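Local coordinates for protein HhaI Restriction Endonuclease (Haemophilus parahaemolyticus, PDB 6UKF) that probably cuts double-stranded DNA at its GCGC recognition sequence as a type II restriction endonuclease, and is bound here to cognate DNA in the presence of calcium, at residues 205-210 with 222-227; 173-178 with 199-204. All blocks are in the same frame, centred on the assembly; numbering follows the deposited sequence.

Contact 1. Residues 205-210 with 222-227. With nucleotides of chain B; nucleotides of chain C.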
# COMPACT_ATOMS: atom_id res chain seq x y z
N ASP A 205 -27.65 3.61 -5.41
CA ASP A 205 -26.53 2.71 -5.72
C ASP A 205 -25.18 3.38 -5.47
O ASP A 205 -24.20 3.11 -6.18
CB ASP A 205 -26.63 2.13 -7.13
CG ASP A 205 -25.52 1.15 -7.43
OD1 ASP A 205 -24.75 1.38 -8.38
OD2 ASP A 205 -25.40 0.15 -6.68
N LYS A 206 -25.11 4.24 -4.47
CA LYS A 206 -23.84 4.79 -4.02
C LYS A 206 -23.77 4.68 -2.50
O LYS A 206 -24.72 5.07 -1.81
CB LYS A 206 -23.65 6.24 -4.46
CG LYS A 206 -23.29 6.38 -5.93
CD LYS A 206 -22.80 7.79 -6.27
CE LYS A 206 -22.28 7.85 -7.70
NZ LYS A 206 -23.36 7.75 -8.72
N ASP A 207 -22.67 4.13 -2.00
CA ASP A 207 -22.39 4.09 -0.58
C ASP A 207 -21.47 5.27 -0.27
O ASP A 207 -20.38 5.38 -0.85
CB ASP A 207 -21.72 2.77 -0.19
CG ASP A 207 -22.58 1.57 -0.53
OD1 ASP A 207 -23.76 1.65 -0.40
OD2 ASP A 207 -21.97 0.47 -0.96
N PHE A 208 -21.90 6.14 0.63
CA PHE A 208 -21.16 7.34 0.99
C PHE A 208 -20.50 7.14 2.34
O PHE A 208 -21.00 6.41 3.20
CB PHE A 208 -22.08 8.56 1.03
CG PHE A 208 -22.76 8.87 -0.28
CD1 PHE A 208 -22.08 9.53 -1.29
CD2 PHE A 208 -24.07 8.48 -0.49
CE1 PHE A 208 -22.71 9.81 -2.49
CE2 PHE A 208 -24.70 8.75 -1.69
CZ PHE A 208 -24.02 9.42 -2.69
N LEU A 209 -19.36 7.80 2.52
CA LEU A 209 -18.64 7.81 3.79
C LEU A 209 -18.33 9.26 4.13
O LEU A 209 -17.88 10.02 3.27
CB LEU A 209 -17.34 7.01 3.69
CG LEU A 209 -16.44 7.01 4.93
CD1 LEU A 209 -17.12 6.34 6.11
CD2 LEU A 209 -15.12 6.33 4.61
N ILE A 210 -18.58 9.63 5.39
CA ILE A 210 -18.42 11.01 5.85
C ILE A 210 -17.26 11.05 6.84
O ILE A 210 -17.21 10.25 7.78
CB ILE A 210 -19.72 11.52 6.50
CG1 ILE A 210 -20.87 11.45 5.49
CG2 ILE A 210 -19.54 12.94 7.01
CD1 ILE A 210 -22.24 11.64 6.10
N LEU A 222 -17.80 5.22 -1.89
CA LEU A 222 -17.05 3.98 -1.78
C LEU A 222 -17.20 3.16 -3.06
O LEU A 222 -18.13 3.34 -3.85
CB LEU A 222 -17.52 3.18 -0.57
CG LEU A 222 -17.47 3.96 0.75
CD1 LEU A 222 -17.90 3.09 1.93
CD2 LEU A 222 -16.08 4.53 1.00
N SER A 223 -16.26 2.24 -3.26
CA SER A 223 -16.19 1.45 -4.48
C SER A 223 -17.22 0.33 -4.47
O SER A 223 -17.76 -0.05 -3.43
CB SER A 223 -14.80 0.82 -4.60
OG SER A 223 -14.67 0.07 -5.79
N ASN A 224 -17.47 -0.21 -5.66
CA ASN A 224 -18.24 -1.43 -5.83
C ASN A 224 -17.39 -2.54 -6.44
O ASN A 224 -17.93 -3.56 -6.87
CB ASN A 224 -19.48 -1.18 -6.70
CG ASN A 224 -20.49 -0.25 -6.03
OD1 ASN A 224 -20.73 -0.33 -4.83
ND2 ASN A 224 -21.08 0.64 -6.82
N THR A 225 -16.06 -2.37 -6.47
CA THR A 225 -15.15 -3.34 -7.06
C THR A 225 -14.51 -4.17 -5.95
O THR A 225 -13.93 -3.62 -5.01
CB THR A 225 -14.06 -2.61 -7.86
OG1 THR A 225 -14.67 -1.78 -8.86
CG2 THR A 225 -13.13 -3.61 -8.53
N PHE A 226 -14.61 -5.49 -6.08
CA PHE A 226 -14.20 -6.44 -5.05
C PHE A 226 -13.31 -7.53 -5.64
O PHE A 226 -13.56 -8.72 -5.48
CB PHE A 226 -15.39 -7.07 -4.34
CG PHE A 226 -16.17 -6.12 -3.49
CD1 PHE A 226 -15.91 -6.01 -2.13
CD2 PHE A 226 -17.18 -5.34 -4.04
CE1 PHE A 226 -16.64 -5.14 -1.34
CE2 PHE A 226 -17.90 -4.47 -3.25
CZ PHE A 226 -17.63 -4.37 -1.90
N ASN A 227 -12.27 -7.13 -6.37
CA ASN A 227 -11.37 -8.10 -6.95
C ASN A 227 -10.35 -8.58 -5.92
O ASN A 227 -10.21 -8.01 -4.83
CB ASN A 227 -10.68 -7.53 -8.19
CG ASN A 227 -11.64 -7.35 -9.36
OD1 ASN A 227 -12.69 -8.01 -9.41
ND2 ASN A 227 -11.30 -6.47 -10.29
P DA B 5 -14.47 -2.82 -12.45
OP1 DA B 5 -14.59 -3.91 -13.45
OP2 DA B 5 -15.25 -2.88 -11.19
O5' DA B 5 -12.93 -2.66 -12.09
C5' DA B 5 -12.01 -2.44 -13.14
C4' DA B 5 -10.67 -2.00 -12.60
O4' DA B 5 -10.79 -0.72 -11.96
C3' DA B 5 -10.07 -2.93 -11.54
O3' DA B 5 -8.98 -3.60 -12.12
C2' DA B 5 -9.67 -2.01 -10.37
C1' DA B 5 -9.78 -0.62 -10.99
N9 DA B 5 -10.14 0.45 -10.09
C8 DA B 5 -11.29 0.57 -9.36
N7 DA B 5 -11.36 1.68 -8.66
C5 DA B 5 -10.18 2.34 -8.97
C6 DA B 5 -9.64 3.57 -8.55
N6 DA B 5 -10.26 4.40 -7.70
N1 DA B 5 -8.44 3.93 -9.05
C2 DA B 5 -7.83 3.11 -9.91
N3 DA B 5 -8.23 1.93 -10.37
C4 DA B 5 -9.42 1.60 -9.86
P DC C 6 -14.30 0.91 2.61
OP1 DC C 6 -15.15 0.51 3.75
OP2 DC C 6 -14.86 0.86 1.24
O5' DC C 6 -13.77 2.40 2.84
C5' DC C 6 -13.31 2.79 4.13
C4' DC C 6 -12.09 3.70 4.03
O4' DC C 6 -10.93 2.92 3.60
C3' DC C 6 -12.19 4.85 3.04
O3' DC C 6 -11.45 5.96 3.54
C2' DC C 6 -11.58 4.25 1.77
C1' DC C 6 -10.43 3.46 2.38
N1 DC C 6 -9.91 2.34 1.55
C2 DC C 6 -8.55 2.07 1.59
O2 DC C 6 -7.82 2.78 2.30
N3 DC C 6 -8.05 1.04 0.85
C4 DC C 6 -8.87 0.30 0.11
N4 DC C 6 -8.34 -0.70 -0.60
C5 DC C 6 -10.28 0.55 0.07
C6 DC C 6 -10.75 1.57 0.80
P DG B 6 -8.16 -4.72 -11.31
OP1 DG B 6 -7.68 -5.67 -12.33
OP2 DG B 6 -8.96 -5.21 -10.17
O5' DG B 6 -6.92 -3.91 -10.74
C5' DG B 6 -6.05 -3.25 -11.64
C4' DG B 6 -4.98 -2.49 -10.89
O4' DG B 6 -5.59 -1.36 -10.20
C3' DG B 6 -4.24 -3.28 -9.81
O3' DG B 6 -2.86 -2.98 -9.90
C2' DG B 6 -4.88 -2.81 -8.50
C1' DG B 6 -5.21 -1.36 -8.83
N9 DG B 6 -6.30 -0.78 -8.06
C8 DG B 6 -7.51 -1.35 -7.75
N7 DG B 6 -8.29 -0.56 -7.06
C5 DG B 6 -7.55 0.61 -6.91
C6 DG B 6 -7.86 1.83 -6.25
O6 DG B 6 -8.90 2.13 -5.65
N1 DG B 6 -6.82 2.75 -6.34
C2 DG B 6 -5.63 2.53 -6.98
N2 DG B 6 -4.75 3.54 -6.96
N3 DG B 6 -5.32 1.40 -7.61
C4 DG B 6 -6.32 0.49 -7.53
O HOH W 1 -19.37 0.24 -1.27
O HOH W 2 -20.79 3.04 -3.72
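At the fraying end of a small antiparallel sheet, where strand 217-221 passes into the loop that leads to strand 228-236, Leu222 meets Asp207 and Leu209 of strand 207-212. Leu222 N donates to Asp207 O over 2.8 Å, and the N-H points almost straight at its acceptor (176°). The return bond of the hydrogen-bonded pair is replaced by water 2, which accepts from Asp207 N at 2.8 Å and donates to Leu222 O at 2.7 Å. The two segments part at this water, and 222-227 leaves the sheet. Water 1 lies between Asp207 OD2 and Ser223 O, while the other carboxylate oxygen, OD1, is hydrogen-bonded to Ser202. Two leucines form the apolar side of the joint: Leu222 CD2 rests on Leu209 CB at 3.9 Å. With CG beside its backbone N (chi1 -55°), Leu222 also brings CD2 to 3.6 Å from O5' of DC6 of chain C. Leu209 CD2 reaches the sugar of the same nucleotide, 3.6 Å from C3', and the pair thus lies along one DNA backbone. The departing loop then crosses to the other DNA strand. Within it, an ST turn, in which Ser223 OG accepts from Thr225 N, leads into two phosphate-binding side chains, the first on the turn's last residue. Thr225 OG1 donates to OP2 of DA5 of chain B at 2.6 Å. Asn227 ND2 grips OP2 of the following nucleotide, DG6 of chain B, at 2.7 Å with a nearly straight N-H (175°). Backbone hydrogen bonds of Thr225 with Ser159 and of Asn227 with Lys157 tie this part of the loop to the same protein chain.

Contact 2. Residues 173-178 with 199-204; sequences KQALDK and KRISGD. With nucleotides of chain C.
Helix 169-179 packs across the outermost strand of the small antiparallel sheet, with Ala175 and Leu176 set against Ile201. The axes of the two short segments make an angle of 105° and approach to 8.2 Å, so the helix runs athwart the strand. Ile201 makes the apolar contact with both helix residues: its CG1 stands between the backbone N and the carbonyl carbon (chi1 66°), and the branch extends CD1 toward the helix surface. There CD1 meets Ala175 CB at 3.9 Å on one hand and Leu176 CD2 at 3.8 Å on the other, the leucine side chain lying at about a right angle to that of Ile201. Further along the strand, Ala175 CB sits 3.8 Å from Ser202 O and also approaches the CA of Gly203. Ile181 and Tyr183 touch Leu176 as well and extend this small core. Arg200, the residue before Ile201, leaves the strand on the side facing the DNA. Its chain, extended from CG to NE, presents the guanidinium edge to DC6 of chain C, where NH1 and NH2 both donate to OP1, each at 3.0 Å. Sharing one oxygen bends both bonds (146° at NH1). No hydrogen bond joins helix to strand across these segments, so the contact rests on van der Waals packing, mostly between apolar side chains, whereas the positive charge on the strand's other side is probably balanced by the phosphate.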
# COMPACT_ATOMS: atom_id res chain seq x y z
N LYS A 173 -27.34 14.63 -1.15
CA LYS A 173 -28.32 15.42 -0.40
C LYS A 173 -29.58 14.61 -0.13
O LYS A 173 -30.16 14.70 0.96
CB LYS A 173 -28.66 16.70 -1.16
CG LYS A 173 -27.54 17.73 -1.17
CD LYS A 173 -27.98 19.02 -1.86
CE LYS A 173 -26.87 20.05 -1.87
NZ LYS A 173 -27.17 21.23 -2.72
N GLN A 174 -30.03 13.83 -1.11
CA GLN A 174 -31.22 13.01 -0.92
C GLN A 174 -30.97 11.88 0.07
O GLN A 174 -31.87 11.52 0.84
CB GLN A 174 -31.73 12.50 -2.27
CG GLN A 174 -32.33 13.62 -3.12
CD GLN A 174 -32.72 13.17 -4.52
OE1 GLN A 174 -32.94 11.99 -4.77
NE2 GLN A 174 -32.82 14.13 -5.43
N ALA A 175 -29.76 11.32 0.08
CA ALA A 175 -29.42 10.32 1.08
C ALA A 175 -29.43 10.91 2.49
O ALA A 175 -29.92 10.29 3.43
CB ALA A 175 -28.06 9.69 0.77
N LEU A 176 -28.89 12.13 2.64
CA LEU A 176 -28.94 12.80 3.94
C LEU A 176 -30.38 13.02 4.38
O LEU A 176 -30.73 12.79 5.54
CB LEU A 176 -28.20 14.14 3.85
CG LEU A 176 -26.68 14.08 3.73
CD1 LEU A 176 -26.14 15.42 3.27
CD2 LEU A 176 -26.04 13.66 5.05
N ASP A 177 -31.21 13.48 3.45
CA ASP A 177 -32.62 13.69 3.75
C ASP A 177 -33.28 12.40 4.22
O ASP A 177 -33.99 12.38 5.23
CB ASP A 177 -33.31 14.22 2.49
CG ASP A 177 -34.73 14.63 2.73
OD1 ASP A 177 -35.14 14.68 3.84
OD2 ASP A 177 -35.46 14.92 1.65
N LYS A 178 -33.02 11.29 3.51
CA LYS A 178 -33.61 10.01 3.88
C LYS A 178 -33.17 9.58 5.28
O LYS A 178 -33.98 9.04 6.05
CB LYS A 178 -33.20 8.95 2.86
CG LYS A 178 -33.48 7.52 3.30
N LYS A 199 -19.46 8.25 9.40
CA LYS A 199 -20.81 7.80 9.13
C LYS A 199 -20.92 7.29 7.70
O LYS A 199 -20.42 7.90 6.76
CB LYS A 199 -21.79 8.96 9.32
CG LYS A 199 -23.25 8.58 9.16
CD LYS A 199 -23.82 7.92 10.40
CE LYS A 199 -25.32 7.76 10.29
NZ LYS A 199 -25.85 6.68 11.18
N ARG A 200 -21.58 6.14 7.55
CA ARG A 200 -21.85 5.55 6.25
C ARG A 200 -23.34 5.64 5.96
O ARG A 200 -24.16 5.24 6.79
CB ARG A 200 -21.41 4.08 6.23
CG ARG A 200 -19.90 3.88 6.32
CD ARG A 200 -19.54 2.51 6.88
NE ARG A 200 -18.10 2.35 7.03
CZ ARG A 200 -17.28 1.90 6.08
NH1 ARG A 200 -17.75 1.56 4.89
NH2 ARG A 200 -15.98 1.80 6.33
N ILE A 201 -23.69 6.17 4.79
CA ILE A 201 -25.06 6.21 4.31
C ILE A 201 -25.05 5.91 2.82
O ILE A 201 -24.04 6.09 2.14
CB ILE A 201 -25.78 7.56 4.59
CG1 ILE A 201 -25.14 8.70 3.79
CG2 ILE A 201 -25.75 7.88 6.08
CD1 ILE A 201 -25.86 10.02 3.93
N SER A 202 -26.19 5.43 2.32
CA SER A 202 -26.29 4.99 0.94
C SER A 202 -27.51 5.60 0.27
O SER A 202 -28.49 5.96 0.92
CB SER A 202 -26.36 3.45 0.85
OG SER A 202 -25.22 2.85 1.43
N GLY A 203 -27.42 5.71 -1.06
CA GLY A 203 -28.53 6.18 -1.87
C GLY A 203 -28.24 6.12 -3.35
O GLY A 203 -27.16 6.53 -3.80
N ASP A 204 -29.19 5.61 -4.13
CA ASP A 204 -29.07 5.56 -5.58
C ASP A 204 -27.84 4.77 -6.03
O ASP A 204 -27.08 5.19 -6.90
CB ASP A 204 -29.09 6.97 -6.18
CG ASP A 204 -29.73 7.01 -7.54
OD1 ASP A 204 -30.79 6.38 -7.71
OD2 ASP A 204 -29.18 7.69 -8.44
P DC C 6 -14.30 0.91 2.61
OP1 DC C 6 -15.15 0.51 3.75
OP2 DC C 6 -14.86 0.86 1.24
O5' DC C 6 -13.77 2.40 2.84
C5' DC C 6 -13.31 2.79 4.13
C4' DC C 6 -12.09 3.70 4.03
O4' DC C 6 -10.93 2.92 3.60
C3' DC C 6 -12.19 4.85 3.04
O3' DC C 6 -11.45 5.96 3.54
C2' DC C 6 -11.58 4.25 1.77
C1' DC C 6 -10.43 3.46 2.38
N1 DC C 6 -9.91 2.34 1.55
C2 DC C 6 -8.55 2.07 1.59
O2 DC C 6 -7.82 2.78 2.30
N3 DC C 6 -8.05 1.04 0.85
C4 DC C 6 -8.87 0.30 0.11
N4 DC C 6 -8.34 -0.70 -0.60
C5 DC C 6 -10.28 0.55 0.07
C6 DC C 6 -10.75 1.57 0.80

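Contact 2 closes along the chain before contact 1 opens; their centres lie about 13 Å apart, and both include a strand of the same four-stranded antiparallel sheet. Strands 199-202 and 207-212 follow each other and pair side by side, with a probable hydrogen bond from Phe208 N to Ile201 O (2.6 Å). The helix of contact 2 covers one face of the sheet, and contact 1 marks its exit toward strand 228-236 of the larger antiparallel sheet. Leu222 CD1 packs on Arg200 NH1 at 3.3 Å, and both residues reach DC6 of chain C. The small sheet therefore joins a helix-backed core to a DNA-contacting surface, and the loop carries that surface across to chain B.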